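Local structure of FI20010p1 (Drosophila melanogaster, 7CFB) at residues Leu19-Glu27 and Glu88-Gly96; Glu132-Thr141 and Lys233-Lys241. The protein is the Tudor-domain protein Krimper of the piRNA pathway, which probably helps to assemble the piRNA amplification complex in gene silencing. All blocks are in the same frame, centred on the assembly; numbering follows the deposited sequence.

Contacts 1 and 2 pack the two ends of the modelled chain onto one antiparallel sheet of the first Tudor domain. Contact 1 lies by its outermost strand 87-89, contact 2 by strand 132-136 at the other edge. Their centres are about 16 Å apart. In sequence, contact 1 is closed by 88-96 before contact 2 opens at 132. They still meet in space: Leu19 N lies 2.8 Å from Gly138 O, a probable hydrogen bond, and Phe136 packs against both Leu19 and Leu92. The N-terminal segment 19-27 and the C-terminal segment 233-241 thus both pack on the same sheet, although they are far in sequence from strands 87-89 and 132-136.

Contact 1: Leu19-Glu27 and Glu88-Gly96; sequences LLPPKGGTE and ELDQLPDYG
A single parallel beta bridge, Leu20 with Gln91, starts the pairing of the N-terminal segment 19-27 with the loop after strand 87-89. Leu20 N donates to Asp90 O at 3.0 Å in a nearly straight bond (171°). Leu92 N returns a bond to Leu20 O at 2.9 Å. Further along, Tyr95 N donates to Gly24 O at 3.2 Å.

Gln91 adds a side-chain grip. Its CG is anti to the backbone N (chi1 163°) and the chain then bends at chi2, which folds the amide back over the partner segment. NE2 donates to Pro21 O at 2.7 Å, from above that carbonyl's plane, and also to Leu92 O. Both acceptors lie close to the amide plane, so the pair fixes the rotation of the amide. The methylenes of Lys23 pass by Gln91 OE1. Asp94 OD1 takes Gly24 N at 3.0 Å, met from above the carboxylate. A water joins this oxygen to Lys23 N and Leu92 O.

Leu19 and Leu92 pack on the sheet side, beside Phe136. Leu19 CB meets Leu92 CG at 3.9 Å, the two side chains crossing at about a right angle. The Tyr95 ring is covered on both faces. Glu27 CG sits over its centre, 3.7 Å from the centroid, and Pro22 CG lies over the opposite face, nearer the rim. Glu27 OE1 accepts a hydrogen bond from Ser117 N. Tyr123 of strand 123-127 also touches Pro22, Leu92 and Tyr95. Residues 19-22 have polyproline II backbone angles, and the Pro22-Tyr95 pair is the CH-pi packing typical of proline on an aromatic ring.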
# COMPACT_ATOMS: atom_id res chain seq x y z
N LEU A 19 0.64 21.57 -2.53
CA LEU A 19 0.86 21.05 -3.89
C LEU A 19 -0.27 21.52 -4.79
O LEU A 19 -1.36 21.66 -4.33
CB LEU A 19 0.87 19.53 -3.84
CG LEU A 19 2.05 18.88 -3.14
CD1 LEU A 19 1.69 17.45 -2.82
CD2 LEU A 19 3.29 18.94 -4.00
N LEU A 20 0.01 21.72 -6.06
CA LEU A 20 -1.08 22.10 -6.99
C LEU A 20 -2.03 20.92 -7.18
O LEU A 20 -1.59 19.80 -7.31
CB LEU A 20 -0.46 22.55 -8.32
CG LEU A 20 0.22 23.91 -8.26
CD1 LEU A 20 1.34 24.02 -9.27
CD2 LEU A 20 -0.78 25.02 -8.43
N PRO A 21 -3.35 21.15 -7.21
CA PRO A 21 -4.33 20.11 -7.40
C PRO A 21 -4.24 19.41 -8.75
O PRO A 21 -3.81 19.99 -9.68
CB PRO A 21 -5.64 20.89 -7.42
CG PRO A 21 -5.37 22.05 -6.54
CD PRO A 21 -3.97 22.43 -6.90
N PRO A 22 -4.69 18.15 -8.86
CA PRO A 22 -4.62 17.43 -10.10
C PRO A 22 -5.36 18.14 -11.24
O PRO A 22 -6.39 18.67 -11.02
CB PRO A 22 -5.37 16.13 -9.80
CG PRO A 22 -5.28 15.99 -8.33
CD PRO A 22 -5.24 17.38 -7.77
N LYS A 23 -4.74 18.14 -12.42
CA LYS A 23 -5.32 18.81 -13.59
C LYS A 23 -6.36 17.89 -14.19
O LYS A 23 -7.30 18.38 -14.75
CB LYS A 23 -4.24 19.13 -14.62
CG LYS A 23 -3.34 20.30 -14.25
CD LYS A 23 -1.88 20.05 -14.57
CE LYS A 23 -1.03 21.29 -14.49
NZ LYS A 23 0.29 21.09 -15.15
N GLY A 24 -6.18 16.59 -14.06
CA GLY A 24 -7.16 15.68 -14.65
C GLY A 24 -7.33 14.37 -13.91
O GLY A 24 -6.89 14.26 -12.80
N GLY A 25 -8.03 13.45 -14.56
CA GLY A 25 -8.30 12.10 -14.07
C GLY A 25 -9.69 11.98 -13.51
O GLY A 25 -10.24 12.98 -13.13
N THR A 26 -10.20 10.76 -13.43
CA THR A 26 -11.55 10.53 -12.89
C THR A 26 -11.49 10.16 -11.41
O THR A 26 -10.78 9.26 -11.07
CB THR A 26 -12.22 9.40 -13.67
OG1 THR A 26 -12.22 9.68 -15.07
CG2 THR A 26 -13.60 9.12 -13.16
N GLU A 27 -12.21 10.89 -10.57
CA GLU A 27 -12.25 10.59 -9.13
C GLU A 27 -13.01 9.28 -8.93
O GLU A 27 -13.96 9.06 -9.63
CB GLU A 27 -12.93 11.72 -8.38
CG GLU A 27 -12.16 13.01 -8.41
CD GLU A 27 -12.83 14.08 -7.59
OE1 GLU A 27 -12.93 13.92 -6.38
OE2 GLU A 27 -13.27 15.02 -8.19
N GLU A 88 11.44 15.36 -6.94
CA GLU A 88 10.34 15.89 -6.10
C GLU A 88 9.34 16.58 -7.02
O GLU A 88 9.74 17.08 -8.04
CB GLU A 88 10.90 16.75 -4.98
CG GLU A 88 9.86 17.21 -3.99
CD GLU A 88 10.37 18.03 -2.81
OE1 GLU A 88 11.55 17.93 -2.47
OE2 GLU A 88 9.57 18.73 -2.23
N LEU A 89 8.07 16.56 -6.66
CA LEU A 89 6.99 17.14 -7.48
C LEU A 89 6.31 18.29 -6.74
O LEU A 89 6.30 18.28 -5.55
CB LEU A 89 5.94 16.05 -7.70
CG LEU A 89 6.26 14.98 -8.73
CD1 LEU A 89 5.10 14.01 -8.83
CD2 LEU A 89 6.52 15.61 -10.08
N ASP A 90 5.82 19.26 -7.49
CA ASP A 90 5.04 20.37 -6.91
C ASP A 90 3.63 20.33 -7.50
O ASP A 90 2.81 21.09 -7.07
CB ASP A 90 5.76 21.71 -7.04
CG ASP A 90 6.59 22.00 -5.81
OD1 ASP A 90 6.01 22.41 -4.79
OD2 ASP A 90 7.82 21.78 -5.88
N GLN A 91 3.40 19.47 -8.49
CA GLN A 91 2.06 19.36 -9.13
C GLN A 91 1.52 17.94 -8.87
O GLN A 91 2.13 16.99 -9.40
CB GLN A 91 2.15 19.65 -10.62
CG GLN A 91 0.94 19.16 -11.42
CD GLN A 91 -0.29 20.00 -11.15
OE1 GLN A 91 -0.41 21.13 -11.62
NE2 GLN A 91 -1.22 19.44 -10.40
N LEU A 92 0.44 17.82 -8.10
CA LEU A 92 -0.09 16.48 -7.81
C LEU A 92 -0.40 15.82 -9.15
O LEU A 92 -1.01 16.44 -9.95
CB LEU A 92 -1.38 16.62 -6.99
CG LEU A 92 -1.19 16.59 -5.48
CD1 LEU A 92 -2.39 17.14 -4.76
CD2 LEU A 92 -0.88 15.18 -5.03
N PRO A 93 -0.10 14.54 -9.37
CA PRO A 93 -0.52 13.86 -10.57
C PRO A 93 -2.04 13.65 -10.63
O PRO A 93 -2.74 13.76 -9.69
CB PRO A 93 0.16 12.49 -10.48
CG PRO A 93 1.33 12.76 -9.61
CD PRO A 93 0.81 13.74 -8.59
N ASP A 94 -2.53 13.24 -11.78
CA ASP A 94 -3.99 13.04 -11.93
C ASP A 94 -4.54 11.95 -11.02
O ASP A 94 -3.83 11.03 -10.64
CB ASP A 94 -4.36 12.58 -13.33
CG ASP A 94 -4.10 13.60 -14.41
OD1 ASP A 94 -3.87 14.73 -14.08
OD2 ASP A 94 -4.12 13.22 -15.56
N TYR A 95 -5.83 12.04 -10.75
CA TYR A 95 -6.51 10.99 -9.96
C TYR A 95 -6.30 9.66 -10.67
O TYR A 95 -6.46 9.54 -11.88
CB TYR A 95 -7.99 11.31 -9.84
CG TYR A 95 -8.31 12.61 -9.16
CD1 TYR A 95 -8.16 12.75 -7.80
CD2 TYR A 95 -8.74 13.70 -9.87
CE1 TYR A 95 -8.43 13.93 -7.17
CE2 TYR A 95 -9.00 14.91 -9.26
CZ TYR A 95 -8.85 15.02 -7.90
OH TYR A 95 -9.12 16.18 -7.28
N GLY A 96 -5.88 8.67 -9.90
CA GLY A 96 -5.63 7.31 -10.39
C GLY A 96 -4.21 7.10 -10.86
O GLY A 96 -3.84 5.97 -11.03
O HOH W 1 -2.48 16.76 -12.63
O HOH W 2 -8.45 8.34 -13.53

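Contact 2: Glu132-Thr141 and Lys233-Lys241; sequences EHIHFDGNET and KAVLGFRPK
Pro240 meets Asn139, and Phe238 O meets Glu140, where the C-terminal tail after helix 233-236 packs on the turn that follows strand 132-136 of the Tudor sheet. The tight part is at Glu140 and Phe238, both buried. Glu140 CG approaches Phe238 O at 3.6 Å. The Phe238 ring packs into the sheet, on Val101 of strand 99-103 and Leu127 of strand 123-127.

Glu140 itself holds the turn together. Its chain bends at chi2 (89°), which brings the carboxylate to the N-H groups of Asp137 and Gly138. There OE2 accepts Asp137 N at 2.8 Å and OE1 accepts Gly138 N at 2.7 Å, each through its syn lone pair. The two bonds fix the carboxylate, and OE1 lies over the centre of the Phe136 ring.

Between the backbones, water does much of the joining. One water accepts from Phe238 N and donates to His135 O and Glu140 OE2. Another links Thr141 N with Arg239 O.

Towards the ends the contact is looser and more open. Pro240, partly exposed, rests its CB 3.3 Å from the backbone O of Asn139. Lys241 N gives Thr141 OG1 a long bond of 3.3 Å, but Lys241 is poorly ordered. Gly237, with positive phi, lets the chain leave the helix. At the other end Lys233, at the helix start, runs out straight, bends at chi4, and reaches the side chains of Glu132 and Ile134. Its side chain and that of Glu132 are both partly exposed. The two meet in a salt bridge, Lys233 NZ to Glu132 OE1 at 3.2 Å, with Ile134 CG2 4.1 Å from the same Lys233 NZ.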
# COMPACT_ATOMS: atom_id res chain seq x y z
N GLU A 132 -3.76 0.58 2.35
CA GLU A 132 -4.33 1.53 3.34
C GLU A 132 -4.88 2.78 2.66
O GLU A 132 -4.23 3.30 1.74
CB GLU A 132 -3.24 2.02 4.28
CG GLU A 132 -2.75 0.97 5.24
CD GLU A 132 -1.66 1.53 6.12
OE1 GLU A 132 -1.26 2.70 5.90
OE2 GLU A 132 -1.20 0.81 7.03
N HIS A 133 -6.05 3.23 3.13
CA HIS A 133 -6.62 4.49 2.62
C HIS A 133 -6.27 5.56 3.64
O HIS A 133 -6.39 5.27 4.80
CB HIS A 133 -8.12 4.38 2.36
CG HIS A 133 -8.45 3.33 1.37
ND1 HIS A 133 -8.58 3.58 0.05
CD2 HIS A 133 -8.67 2.01 1.51
CE1 HIS A 133 -8.86 2.49 -0.58
NE2 HIS A 133 -8.91 1.52 0.28
N ILE A 134 -5.73 6.67 3.21
CA ILE A 134 -5.32 7.76 4.14
C ILE A 134 -5.77 9.10 3.57
O ILE A 134 -5.99 9.19 2.40
CB ILE A 134 -3.81 7.75 4.35
CG1 ILE A 134 -3.07 7.87 3.02
CG2 ILE A 134 -3.37 6.52 5.11
CD1 ILE A 134 -2.52 9.23 2.81
N HIS A 135 -5.92 10.08 4.44
CA HIS A 135 -6.26 11.44 4.00
C HIS A 135 -4.97 12.14 3.60
O HIS A 135 -4.00 12.02 4.30
CB HIS A 135 -7.02 12.18 5.09
CG HIS A 135 -7.41 13.53 4.65
ND1 HIS A 135 -8.38 13.73 3.72
CD2 HIS A 135 -6.94 14.74 4.96
CE1 HIS A 135 -8.50 15.00 3.50
NE2 HIS A 135 -7.65 15.63 4.24
N PHE A 136 -4.98 12.83 2.48
CA PHE A 136 -3.78 13.52 1.98
C PHE A 136 -4.07 15.02 2.01
O PHE A 136 -4.85 15.49 1.20
CB PHE A 136 -3.45 12.97 0.60
CG PHE A 136 -2.20 13.46 -0.07
CD1 PHE A 136 -2.22 14.58 -0.87
CD2 PHE A 136 -1.02 12.76 0.04
CE1 PHE A 136 -1.08 15.00 -1.52
CE2 PHE A 136 0.12 13.19 -0.61
CZ PHE A 136 0.09 14.31 -1.39
N ASP A 137 -3.38 15.73 2.89
CA ASP A 137 -3.57 17.18 3.11
C ASP A 137 -3.19 18.00 1.88
O ASP A 137 -3.82 18.97 1.66
CB ASP A 137 -2.75 17.66 4.28
CG ASP A 137 -3.39 17.30 5.58
OD1 ASP A 137 -4.59 17.16 5.58
OD2 ASP A 137 -2.70 17.16 6.54
N GLY A 138 -2.17 17.58 1.15
CA GLY A 138 -1.66 18.34 -0.00
C GLY A 138 -0.39 19.10 0.35
O GLY A 138 0.10 19.81 -0.48
N ASN A 139 0.09 18.96 1.57
CA ASN A 139 1.34 19.61 2.02
C ASN A 139 2.45 18.56 2.07
O ASN A 139 3.53 18.89 2.44
CB ASN A 139 1.16 20.19 3.42
CG ASN A 139 0.83 19.10 4.41
OD1 ASN A 139 0.52 18.00 4.03
ND2 ASN A 139 0.91 19.38 5.69
N GLU A 140 2.12 17.31 1.74
CA GLU A 140 3.08 16.17 1.80
C GLU A 140 4.17 16.30 0.73
O GLU A 140 3.87 16.79 -0.37
CB GLU A 140 2.34 14.84 1.67
CG GLU A 140 1.44 14.53 2.85
CD GLU A 140 0.02 15.06 2.72
OE1 GLU A 140 -0.25 15.81 1.76
OE2 GLU A 140 -0.81 14.72 3.59
N THR A 141 5.39 15.85 1.07
CA THR A 141 6.54 15.84 0.14
C THR A 141 6.33 14.65 -0.80
O THR A 141 6.34 13.54 -0.31
CB THR A 141 7.83 15.62 0.92
OG1 THR A 141 8.03 16.79 1.68
CG2 THR A 141 9.02 15.37 0.03
N LYS A 233 0.14 8.54 12.98
CA LYS A 233 -0.19 8.24 11.57
C LYS A 233 -1.69 8.32 11.31
O LYS A 233 -2.05 8.95 10.36
CB LYS A 233 0.34 6.86 11.19
CG LYS A 233 0.01 6.42 9.77
CD LYS A 233 0.32 4.96 9.58
CE LYS A 233 -0.27 4.39 8.33
NZ LYS A 233 -0.07 5.33 7.21
N ALA A 234 -2.52 7.77 12.19
CA ALA A 234 -3.98 7.84 12.00
C ALA A 234 -4.45 9.29 12.07
O ALA A 234 -5.34 9.64 11.34
CB ALA A 234 -4.66 7.00 13.03
N VAL A 235 -3.88 10.07 12.96
CA VAL A 235 -4.35 11.47 13.12
C VAL A 235 -3.83 12.39 12.02
O VAL A 235 -4.62 13.11 11.47
CB VAL A 235 -3.96 11.97 14.52
CG1 VAL A 235 -4.22 13.46 14.69
CG2 VAL A 235 -4.64 11.18 15.60
N LEU A 236 -2.53 12.40 11.77
CA LEU A 236 -1.93 13.39 10.84
C LEU A 236 -1.54 12.81 9.47
O LEU A 236 -1.06 13.55 8.67
CB LEU A 236 -0.67 13.94 11.51
CG LEU A 236 -0.88 14.70 12.81
CD1 LEU A 236 0.45 14.99 13.48
CD2 LEU A 236 -1.65 15.97 12.55
N GLY A 237 -1.73 11.52 9.22
CA GLY A 237 -1.25 10.97 7.95
C GLY A 237 0.26 11.06 7.85
O GLY A 237 0.91 10.85 8.83
N PHE A 238 0.79 11.33 6.68
CA PHE A 238 2.27 11.41 6.55
C PHE A 238 2.69 12.86 6.75
O PHE A 238 2.06 13.71 6.25
CB PHE A 238 2.76 10.86 5.21
CG PHE A 238 2.75 9.36 5.08
CD1 PHE A 238 2.95 8.54 6.17
CD2 PHE A 238 2.53 8.78 3.86
CE1 PHE A 238 2.95 7.17 6.03
CE2 PHE A 238 2.53 7.41 3.72
CZ PHE A 238 2.74 6.61 4.80
N ARG A 239 3.75 13.08 7.50
CA ARG A 239 4.15 14.46 7.79
C ARG A 239 5.14 14.97 6.77
O ARG A 239 6.02 14.26 6.40
CB ARG A 239 4.62 14.60 9.23
CG ARG A 239 3.45 14.81 10.17
CD ARG A 239 3.26 13.55 10.96
NE ARG A 239 4.01 13.62 12.18
CZ ARG A 239 4.27 12.60 12.94
NH1 ARG A 239 3.84 11.41 12.59
NH2 ARG A 239 4.94 12.76 14.05
N PRO A 240 5.05 16.24 6.38
CA PRO A 240 5.93 16.80 5.39
C PRO A 240 7.37 17.06 5.83
O PRO A 240 7.68 16.91 6.97
CB PRO A 240 5.34 18.18 5.13
CG PRO A 240 3.97 18.11 5.69
CD PRO A 240 4.10 17.19 6.88
N LYS A 241 8.21 17.45 4.87
CA LYS A 241 9.65 17.74 5.15
C LYS A 241 10.33 16.46 5.64
O LYS A 241 11.20 15.96 4.90
CB LYS A 241 9.77 18.86 6.19
CG LYS A 241 9.67 18.42 7.64
CD LYS A 241 9.68 19.58 8.62
CE LYS A 241 9.38 19.15 10.04
NZ LYS A 241 10.33 18.13 10.52
O HOH W 3 -0.88 12.11 4.60
O HOH W 4 5.45 13.78 3.36